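Local coordinates for protein VESB protease (Vibrio cholerae, PDB 4LK4) that probably cleaves proteins as a secreted serine endopeptidase of the trypsin-like S1 family, and carries an Ig-like domain after its protease domain, at residues 48-53 / 104-109; 136-141 / 153-158; 265-270 / 310-315. The protein carries 1 engineered substitution. All blocks are in the same frame, centred on the assembly; numbering follows the deposited sequence.

Contact 1: residues 48-53 / 104-109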
loop_
_atom_site.group_PDB
_atom_site.type_symbol
_atom_site.label_atom_id
_atom_site.label_comp_id
_atom_site.label_asym_id
_atom_site.label_seq_id
_atom_site.Cartn_x
_atom_site.Cartn_y
_atom_site.Cartn_z
ATOM N N GLY A 48 -11.513 -3.895 -8.870
ATOM C CA GLY A 48 -11.523 -2.641 -9.609
ATOM C C GLY A 48 -10.138 -2.366 -10.081
ATOM O O GLY A 48 -9.591 -3.143 -10.804
ATOM N N ARG A 49 -9.556 -1.272 -9.638
ATOM C CA ARG A 49 -8.222 -0.914 -10.073
ATOM C C ARG A 49 -7.219 -0.853 -8.913
ATOM O O ARG A 49 -6.217 -0.166 -9.014
ATOM C CB ARG A 49 -8.260 0.411 -10.861
ATOM C CG ARG A 49 -8.759 1.632 -10.081
ATOM C CD ARG A 49 -8.472 2.938 -10.793
ATOM N NE ARG A 49 -9.510 3.252 -11.779
ATOM C CZ ARG A 49 -9.332 3.373 -13.097
ATOM N NH1 ARG A 49 -8.139 3.215 -13.659
ATOM N NH2 ARG A 49 -10.375 3.643 -13.865
ATOM N N TYR A 50 -7.440 -1.624 -7.847
ATOM C CA TYR A 50 -6.585 -1.504 -6.677
ATOM C C TYR A 50 -5.877 -2.772 -6.268
ATOM O O TYR A 50 -6.455 -3.858 -6.237
ATOM C CB TYR A 50 -7.390 -1.006 -5.503
ATOM C CG TYR A 50 -8.057 0.319 -5.758
ATOM C CD1 TYR A 50 -7.314 1.486 -5.760
ATOM C CD2 TYR A 50 -9.438 0.406 -5.989
ATOM C CE1 TYR A 50 -7.910 2.715 -5.991
ATOM C CE2 TYR A 50 -10.053 1.644 -6.216
ATOM C CZ TYR A 50 -9.277 2.791 -6.212
ATOM O OH TYR A 50 -9.830 4.020 -6.436
ATOM N N VAL A 51 -4.610 -2.592 -5.913
ATOM C CA VAL A 51 -3.739 -3.637 -5.435
ATOM C C VAL A 51 -3.181 -3.253 -4.064
ATOM O O VAL A 51 -2.823 -2.102 -3.828
ATOM C CB VAL A 51 -2.578 -3.770 -6.403
ATOM C CG1 VAL A 51 -1.478 -4.628 -5.819
ATOM C CG2 VAL A 51 -3.077 -4.325 -7.725
ATOM N N LEU A 52 -3.109 -4.226 -3.169
ATOM C CA LEU A 52 -2.608 -4.037 -1.811
ATOM C C LEU A 52 -1.214 -4.603 -1.758
ATOM O O LEU A 52 -0.955 -5.703 -2.291
ATOM C CB LEU A 52 -3.472 -4.813 -0.833
ATOM C CG LEU A 52 -3.052 -4.793 0.632
ATOM C CD1 LEU A 52 -2.971 -3.375 1.175
ATOM C CD2 LEU A 52 -4.003 -5.637 1.480
ATOM N N THR A 53 -0.304 -3.863 -1.145
ATOM C CA THR A 53 1.092 -4.266 -1.100
ATOM C C THR A 53 1.785 -3.561 0.049
ATOM O O THR A 53 1.124 -2.948 0.867
ATOM C CB THR A 53 1.783 -3.978 -2.446
ATOM O OG1 THR A 53 3.031 -4.674 -2.484
ATOM C CG2 THR A 53 2.068 -2.530 -2.615
ATOM N N ILE A 104 2.466 -0.226 4.508
ATOM C CA ILE A 104 1.368 -0.584 3.666
ATOM C C ILE A 104 1.170 0.458 2.586
ATOM O O ILE A 104 1.418 1.638 2.804
ATOM C CB ILE A 104 0.106 -0.752 4.507
ATOM C CG1 ILE A 104 -1.039 -1.316 3.663
ATOM C CG2 ILE A 104 -0.281 0.561 5.178
ATOM C CD1 ILE A 104 -2.242 -1.730 4.476
ATOM N N ALA A 105 0.708 -0.014 1.427
ATOM C CA ALA A 105 0.501 0.833 0.265
ATOM C C ALA A 105 -0.584 0.304 -0.645
ATOM O O ALA A 105 -0.825 -0.872 -0.687
ATOM C CB ALA A 105 1.805 0.964 -0.524
ATOM N N ILE A 106 -1.191 1.202 -1.410
ATOM C CA ILE A 106 -2.167 0.846 -2.437
ATOM C C ILE A 106 -1.596 1.250 -3.791
ATOM O O ILE A 106 -1.079 2.349 -3.939
ATOM C CB ILE A 106 -3.503 1.611 -2.253
ATOM C CG1 ILE A 106 -4.206 1.161 -0.975
ATOM C CG2 ILE A 106 -4.421 1.444 -3.459
ATOM C CD1 ILE A 106 -4.507 -0.320 -0.935
ATOM N N VAL A 107 -1.695 0.352 -4.764
ATOM C CA VAL A 107 -1.383 0.706 -6.130
ATOM C C VAL A 107 -2.707 0.863 -6.858
ATOM O O VAL A 107 -3.495 -0.069 -6.912
ATOM C CB VAL A 107 -0.506 -0.354 -6.810
ATOM C CG1 VAL A 107 -0.100 0.105 -8.205
ATOM C CG2 VAL A 107 0.729 -0.634 -5.959
ATOM N N GLU A 108 -2.960 2.073 -7.362
ATOM C CA GLU A 108 -4.094 2.361 -8.196
ATOM C C GLU A 108 -3.630 2.106 -9.618
ATOM O O GLU A 108 -2.584 2.596 -10.014
ATOM C CB GLU A 108 -4.451 3.813 -8.002
ATOM C CG GLU A 108 -5.668 4.284 -8.771
ATOM C CD GLU A 108 -5.850 5.782 -8.715
ATOM O OE1 GLU A 108 -6.197 6.285 -7.618
ATOM O OE2 GLU A 108 -5.651 6.443 -9.774
ATOM N N LEU A 109 -4.390 1.323 -10.368
ATOM C CA LEU A 109 -3.992 0.850 -11.687
ATOM C C LEU A 109 -4.576 1.710 -12.780
ATOM O O LEU A 109 -5.623 2.288 -12.593
ATOM C CB LEU A 109 -4.536 -0.552 -11.878
ATOM C CG LEU A 109 -4.018 -1.577 -10.885
ATOM C CD1 LEU A 109 -4.408 -2.973 -11.347
ATOM C CD2 LEU A 109 -2.505 -1.484 -10.759
HETATM O O HOH W 1 -8.338 6.076 -5.762
#
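Arg49 and Leu109 meet at one end of an antiparallel pairing between strands 50-53 and 105-109, neighbours in the six-stranded N-terminal barrel of the trypsin fold. The Arg49 side chain starts with CB 4.0 Å from Leu109 CB. Its CG lies between the backbone N and the carbonyl carbon (chi1 61°), and sits 4.0 Å above the Tyr50 ring plane, over the ring centre. CD then runs alongside Glu108, 3.7 Å from Glu108 CG, the two chains pointing the same way. CD, NE and CZ all pass near Leu109 O, and a bend at chi3 (84°) turns the guanidinium so that Arg49 NH1 donates to Leu109 O at 2.9 Å, with the acceptor close to the guanidinium plane. Since Leu109 N also bonds to Arg49 O, the two residues are tied twice. Arginine suits this corner: its methylenes pack on carbon and an aromatic face, while its tip still supplies a directed N-H.

Farther along, Val51 and Val107 form a hydrogen-bonded pair, and Thr53 CG2 lies against Val107 CG2 on the same face. Just before strand 105-109, Ile104 CD1 meets Leu52 CD1 at 3.8 Å, and both side chains pack on Ile214 of the second barrel.

The Tyr50 ring and the Glu108 chain also lie side by side, and a water bridges them, 2.6 Å from Tyr50 OH and donating to Glu108 OE1 at 2.8 Å. Tyr50 OH also bonds Gln247 N; Glu108 OE1 is hydrogen-bonded to Tyr90 OH, and OE2 to Gln87 NE2 and Ser249 OG. Arg49 and Glu108 form no salt bridge. A buried carboxylate with so many polar partners is probably ionised, held by hydrogen bonds that link the barrel to Ser249 on strand 248-258.

Contact 2: residues 136-141 / 153-158; sequences TVAGWG and PILQEV
The two arms of a beta hairpin in the C-terminal barrel of the trypsin fold meet here, with strand 134-139 running antiparallel to strand 156-162; the loop joining them probably corresponds to the autolysis loop of trypsin-like proteases. Val137 with Val158 and Gly139 with Gln156 are hydrogen-bonded pairs, each linked by two backbone bonds. Between them Ala138 and Glu157 form a non-hydrogen-bonded pair. A small residue suits this position, since Ala138 touches Trp22 and Ala138 CB lies 3.7 Å from Gln156 O.

Beyond the strand ends, Trp140 and Leu155 take over. Leu155 has CG anti to its backbone N (chi1 179°), which carries CD1 over the indole, 3.8 Å from the centroid of the Trp140 six-membered ring and almost on the ring normal, a CH-pi contact. The same methyl presses on the backbone, with Leu155 CD1 3.5 Å from Gly139 N. Gly139 has no side chain, and its extended phi of 165° is one that residues with a CB rarely adopt. Tryptophan offers its broad pi face to the C-H bonds of a methyl, while its rim serves polar needs: Trp140 NE1 makes a weak, bent bond of 3.1 Å to Pro153 O, which lies near the ring plane, and it also bonds Tyr73 O. The backbone N of Trp140 is held by Asp198 OD2, and Ala27 of the N-terminal barrel touches the Trp140 side chain, consistent with the indole lying where the two barrels meet.

Thr136 CG2 rests 3.8 Å from Glu157 OE1, while its hydroxyl turns to Asp159. Gln156 NE2 is hydrogen-bonded to Asn16 OD1; the chain also folds back at chi2, and Gln156 NE2 donates nearly straight (173°) to Ile154 O at 3.1 Å, from well above that carbonyl's plane.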
loop_
_atom_site.group_PDB
_atom_site.type_symbol
_atom_site.label_atom_id
_atom_site.label_comp_id
_atom_site.label_asym_id
_atom_site.label_seq_id
_atom_site.Cartn_x
_atom_site.Cartn_y
_atom_site.Cartn_z
ATOM N N THR A 136 -0.904 -19.151 5.563
ATOM C CA THR A 136 -0.188 -19.428 4.346
ATOM C C THR A 136 0.239 -18.143 3.635
ATOM O O THR A 136 -0.586 -17.291 3.374
ATOM C CB THR A 136 -1.059 -20.262 3.394
ATOM O OG1 THR A 136 -1.583 -21.408 4.085
ATOM C CG2 THR A 136 -0.237 -20.731 2.199
ATOM N N VAL A 137 1.530 -18.076 3.294
ATOM C CA VAL A 137 2.176 -16.982 2.608
ATOM C C VAL A 137 2.409 -17.367 1.172
ATOM O O VAL A 137 2.699 -18.517 0.879
ATOM C CB VAL A 137 3.596 -16.746 3.151
ATOM C CG1 VAL A 137 4.146 -15.450 2.600
ATOM C CG2 VAL A 137 3.581 -16.653 4.661
ATOM N N ALA A 138 2.348 -16.415 0.263
ATOM C CA ALA A 138 2.558 -16.738 -1.142
ATOM C C ALA A 138 3.402 -15.673 -1.811
ATOM O O ALA A 138 3.289 -14.493 -1.508
ATOM C CB ALA A 138 1.234 -16.907 -1.866
ATOM N N GLY A 139 4.271 -16.110 -2.709
ATOM C CA GLY A 139 5.085 -15.197 -3.474
ATOM C C GLY A 139 6.227 -15.920 -4.136
ATOM O O GLY A 139 6.369 -17.142 -3.980
ATOM N N TRP A 140 7.067 -15.148 -4.823
ATOM C CA TRP A 140 8.178 -15.696 -5.588
ATOM C C TRP A 140 9.495 -15.865 -4.780
ATOM O O TRP A 140 10.364 -16.737 -5.099
ATOM C CB TRP A 140 8.350 -14.915 -6.881
ATOM C CG TRP A 140 7.220 -15.200 -7.874
ATOM C CD1 TRP A 140 7.229 -16.117 -8.905
ATOM C CD2 TRP A 140 5.951 -14.543 -7.944
ATOM N NE1 TRP A 140 6.027 -16.083 -9.573
ATOM C CE2 TRP A 140 5.231 -15.125 -9.008
ATOM C CE3 TRP A 140 5.336 -13.539 -7.186
ATOM C CZ2 TRP A 140 3.933 -14.727 -9.343
ATOM C CZ3 TRP A 140 4.030 -13.142 -7.531
ATOM C CH2 TRP A 140 3.354 -13.731 -8.596
ATOM N N GLY A 141 9.609 -15.174 -3.667
ATOM C CA GLY A 141 10.834 -15.316 -2.853
ATOM C C GLY A 141 11.038 -16.558 -1.973
ATOM O O GLY A 141 12.110 -16.695 -1.358
ATOM N N PRO A 153 10.740 -18.607 -11.386
ATOM C CA PRO A 153 9.659 -17.837 -11.967
ATOM C C PRO A 153 8.275 -18.263 -11.524
ATOM O O PRO A 153 7.293 -17.651 -11.920
ATOM C CB PRO A 153 9.863 -18.036 -13.472
ATOM C CG PRO A 153 10.562 -19.330 -13.592
ATOM C CD PRO A 153 11.289 -19.598 -12.323
ATOM N N ILE A 154 8.208 -19.286 -10.692
ATOM C CA ILE A 154 6.956 -19.940 -10.308
ATOM C C ILE A 154 6.523 -19.482 -8.903
ATOM O O ILE A 154 7.312 -19.471 -7.936
ATOM C CB ILE A 154 7.140 -21.477 -10.308
ATOM C CG1 ILE A 154 7.727 -21.956 -11.638
ATOM C CG2 ILE A 154 5.848 -22.239 -9.979
ATOM C CD1 ILE A 154 6.728 -22.120 -12.753
ATOM N N LEU A 155 5.253 -19.134 -8.794
ATOM C CA LEU A 155 4.681 -18.739 -7.519
ATOM C C LEU A 155 4.834 -19.855 -6.486
ATOM O O LEU A 155 4.474 -20.989 -6.731
ATOM C CB LEU A 155 3.208 -18.365 -7.720
ATOM C CG LEU A 155 2.412 -17.942 -6.493
ATOM C CD1 LEU A 155 2.957 -16.639 -5.919
ATOM C CD2 LEU A 155 0.945 -17.818 -6.847
ATOM N N GLN A 156 5.428 -19.520 -5.354
ATOM C CA GLN A 156 5.556 -20.432 -4.235
ATOM C C GLN A 156 4.558 -20.124 -3.103
ATOM O O GLN A 156 4.059 -19.001 -2.962
ATOM C CB GLN A 156 6.928 -20.310 -3.618
ATOM C CG GLN A 156 8.112 -20.418 -4.557
ATOM C CD GLN A 156 8.259 -21.821 -5.019
ATOM O OE1 GLN A 156 8.520 -22.735 -4.227
ATOM N NE2 GLN A 156 7.978 -22.032 -6.281
ATOM N N GLU A 157 4.301 -21.129 -2.274
ATOM C CA GLU A 157 3.549 -20.944 -1.053
ATOM C C GLU A 157 4.230 -21.696 0.082
ATOM O O GLU A 157 5.045 -22.563 -0.159
ATOM C CB GLU A 157 2.085 -21.364 -1.225
ATOM C CG GLU A 157 1.854 -22.733 -1.853
ATOM C CD GLU A 157 0.399 -23.183 -1.815
ATOM O OE1 GLU A 157 -0.387 -22.549 -1.087
ATOM O OE2 GLU A 157 0.020 -24.166 -2.493
ATOM N N VAL A 158 3.933 -21.324 1.317
ATOM C CA VAL A 158 4.430 -22.042 2.481
ATOM C C VAL A 158 3.546 -21.755 3.692
ATOM O O VAL A 158 2.944 -20.676 3.814
ATOM C CB VAL A 158 5.887 -21.657 2.781
ATOM C CG1 VAL A 158 5.996 -20.189 3.153
ATOM C CG2 VAL A 158 6.500 -22.552 3.861
#

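Contact 3: residues 265-270 / 310-315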
loop_
_atom_site.group_PDB
_atom_site.type_symbol
_atom_site.label_atom_id
_atom_site.label_comp_id
_atom_site.label_asym_id
_atom_site.label_seq_id
_atom_site.Cartn_x
_atom_site.Cartn_y
_atom_site.Cartn_z
ATOM N N SER A 265 6.970 25.836 -4.874
ATOM C CA SER A 265 5.587 25.656 -5.260
ATOM C C SER A 265 5.394 24.250 -5.846
ATOM O O SER A 265 6.330 23.650 -6.377
ATOM C CB SER A 265 5.224 26.741 -6.289
ATOM O OG SER A 265 3.904 26.580 -6.777
ATOM N N GLN A 266 4.174 23.735 -5.765
ATOM C CA GLN A 266 3.888 22.389 -6.279
ATOM C C GLN A 266 2.395 22.172 -6.458
ATOM O O GLN A 266 1.640 22.357 -5.552
ATOM C CB GLN A 266 4.449 21.334 -5.324
ATOM C CG GLN A 266 4.198 19.904 -5.758
ATOM C CD GLN A 266 4.919 19.580 -7.045
ATOM O OE1 GLN A 266 6.109 19.854 -7.178
ATOM N NE2 GLN A 266 4.201 19.025 -8.010
ATOM N N SER A 267 1.986 21.776 -7.645
ATOM C CA SER A 267 0.598 21.452 -7.915
ATOM C C SER A 267 0.212 19.993 -7.492
ATOM O O SER A 267 1.046 19.085 -7.523
ATOM C CB SER A 267 0.348 21.663 -9.410
ATOM O OG SER A 267 -1.008 21.427 -9.732
ATOM N N PHE A 268 -1.046 19.802 -7.091
ATOM C CA PHE A 268 -1.591 18.488 -6.722
ATOM C C PHE A 268 -2.939 18.294 -7.411
ATOM O O PHE A 268 -3.781 19.178 -7.351
ATOM C CB PHE A 268 -1.830 18.397 -5.222
ATOM C CG PHE A 268 -0.592 18.295 -4.409
ATOM C CD1 PHE A 268 0.139 19.398 -4.122
ATOM C CD2 PHE A 268 -0.176 17.082 -3.913
ATOM C CE1 PHE A 268 1.276 19.317 -3.347
ATOM C CE2 PHE A 268 0.963 16.989 -3.141
ATOM C CZ PHE A 268 1.679 18.120 -2.844
ATOM N N THR A 269 -3.163 17.143 -8.037
ATOM C CA THR A 269 -4.411 16.932 -8.764
ATOM C C THR A 269 -5.277 15.852 -8.139
ATOM O O THR A 269 -4.780 14.811 -7.693
ATOM C CB THR A 269 -4.148 16.642 -10.239
ATOM O OG1 THR A 269 -3.436 17.754 -10.788
ATOM C CG2 THR A 269 -5.444 16.457 -11.013
ATOM N N TYR A 270 -6.576 16.148 -8.110
ATOM C CA TYR A 270 -7.629 15.356 -7.463
ATOM C C TYR A 270 -8.675 15.049 -8.531
ATOM O O TYR A 270 -9.162 15.961 -9.208
ATOM C CB TYR A 270 -8.233 16.149 -6.288
ATOM C CG TYR A 270 -7.160 16.504 -5.287
ATOM C CD1 TYR A 270 -6.405 17.669 -5.430
ATOM C CD2 TYR A 270 -6.840 15.636 -4.253
ATOM C CE1 TYR A 270 -5.372 17.968 -4.554
ATOM C CE2 TYR A 270 -5.819 15.932 -3.368
ATOM C CZ TYR A 270 -5.078 17.093 -3.530
ATOM O OH TYR A 270 -4.039 17.373 -2.668
ATOM N N SER A 310 -11.307 16.648 -12.882
ATOM C CA SER A 310 -10.143 16.927 -12.056
ATOM C C SER A 310 -10.177 18.365 -11.587
ATOM O O SER A 310 -10.698 19.238 -12.267
ATOM C CB SER A 310 -8.870 16.771 -12.886
ATOM O OG SER A 310 -8.548 15.418 -13.080
ATOM N N CYS A 311 -9.593 18.601 -10.426
ATOM C CA CYS A 311 -9.281 19.942 -9.991
ATOM C C CYS A 311 -7.934 19.869 -9.340
ATOM O O CYS A 311 -7.532 18.822 -8.846
ATOM C CB CYS A 311 -10.323 20.502 -9.014
ATOM S SG CYS A 311 -10.578 19.542 -7.504
ATOM N N SER A 312 -7.234 20.987 -9.354
ATOM C CA SER A 312 -5.881 21.032 -8.874
ATOM C C SER A 312 -5.745 22.132 -7.866
ATOM O O SER A 312 -6.503 23.106 -7.870
ATOM C CB SER A 312 -4.915 21.259 -10.033
ATOM O OG SER A 312 -5.082 20.254 -11.023
ATOM N N VAL A 313 -4.757 21.965 -7.011
ATOM C CA VAL A 313 -4.432 22.915 -5.992
ATOM C C VAL A 313 -2.942 23.134 -6.092
ATOM O O VAL A 313 -2.189 22.186 -6.324
ATOM C CB VAL A 313 -4.775 22.308 -4.631
ATOM C CG1 VAL A 313 -4.078 23.057 -3.514
ATOM C CG2 VAL A 313 -6.281 22.317 -4.422
ATOM N N GLU A 314 -2.508 24.373 -5.918
ATOM C CA GLU A 314 -1.084 24.707 -6.044
ATOM C C GLU A 314 -0.608 25.321 -4.732
ATOM O O GLU A 314 -1.067 26.388 -4.333
ATOM C CB GLU A 314 -0.866 25.634 -7.228
ATOM C CG GLU A 314 0.547 25.640 -7.799
ATOM C CD GLU A 314 0.831 26.858 -8.704
ATOM O OE1 GLU A 314 -0.014 27.803 -8.828
ATOM O OE2 GLU A 314 1.930 26.878 -9.290
ATOM N N VAL A 315 0.277 24.614 -4.038
ATOM C CA VAL A 315 0.680 25.013 -2.701
ATOM C C VAL A 315 2.120 25.411 -2.674
ATOM O O VAL A 315 2.883 25.044 -3.547
ATOM C CB VAL A 315 0.455 23.903 -1.660
ATOM C CG1 VAL A 315 -0.979 23.418 -1.738
ATOM C CG2 VAL A 315 1.429 22.751 -1.829
#
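Tyr270, Val315 and Val313 have the most surface buried where strands 262-272 and 310-319 run antiparallel, and all three point to the same face of the sheet. Tyr270 pairs with Cys311 through two backbone bonds. Its CG stands anti to the carbonyl carbon, beside the backbone N (chi1 -58°), and the ring leans along the neighbouring strand: Tyr270 CB is 4.3 Å from Cys311 SG, Cys311 O lies at the ring edge near its plane, and Tyr270 CE1 reaches to 4.4 Å from Val313 CB. The phenol oxygen bonds Ser344 OG, so tyrosine serves as a long apolar plate with one polar end that has its partner. Cys311 is in turn tied by a disulfide to Cys299 on the short helix 298-302.

Val315, at the other end, sends CG2 between its backbone N and carbonyl carbon. There Val315 CG2 meets Phe268 CE1 at 3.8 Å, the two side chains crossing at about a right angle, and it lies 3.7 Å from Gln266 O. Val313 sits between, paired with Phe268. Beta-branched valines suit this strand because they prefer extended backbones and give compact apolar branches. Phe268 also makes an edge-to-face contact with Phe329.

The other face is partly exposed and polar. Thr269 OG1 and Ser312 OG are hydrogen-bonded to each other at 3.0 Å, and the extended Glu314 chain takes a weak bond from Ser265 OG to Glu314 OE2 at 3.2 Å. Short hydroxyls fit there, since they can hydrogen-bond across the pair and tolerate solvent.

A mainly apolar face that packs on strands 324-335 and 338-349, with a polar face behind it, fits the beta sandwich of an Ig-like domain, here of the HYDIN/CFA65/VesB type in the E-set clan.

How the contacts relate
The three contacts come in series along the chain, each an antiparallel strand pair in a sheet of its own. Contact 1 lies in the N-terminal barrel near the middle of the molecule, contact 2 in the C-terminal barrel of the same trypsin domain, and contact 3 in the Ig-like domain that follows. Contact 1 is about 19 Å from contact 2 and about 22 Å from contact 3, centre to centre; the centres of contacts 2 and 3 are about 40 Å apart, on opposite sides of the chain's centre. None touch. The N-terminal barrel is thus flanked by its partner barrel and by the Ig-like domain, a linear layout in which the accessory domain sits far from the hairpin of contact 2.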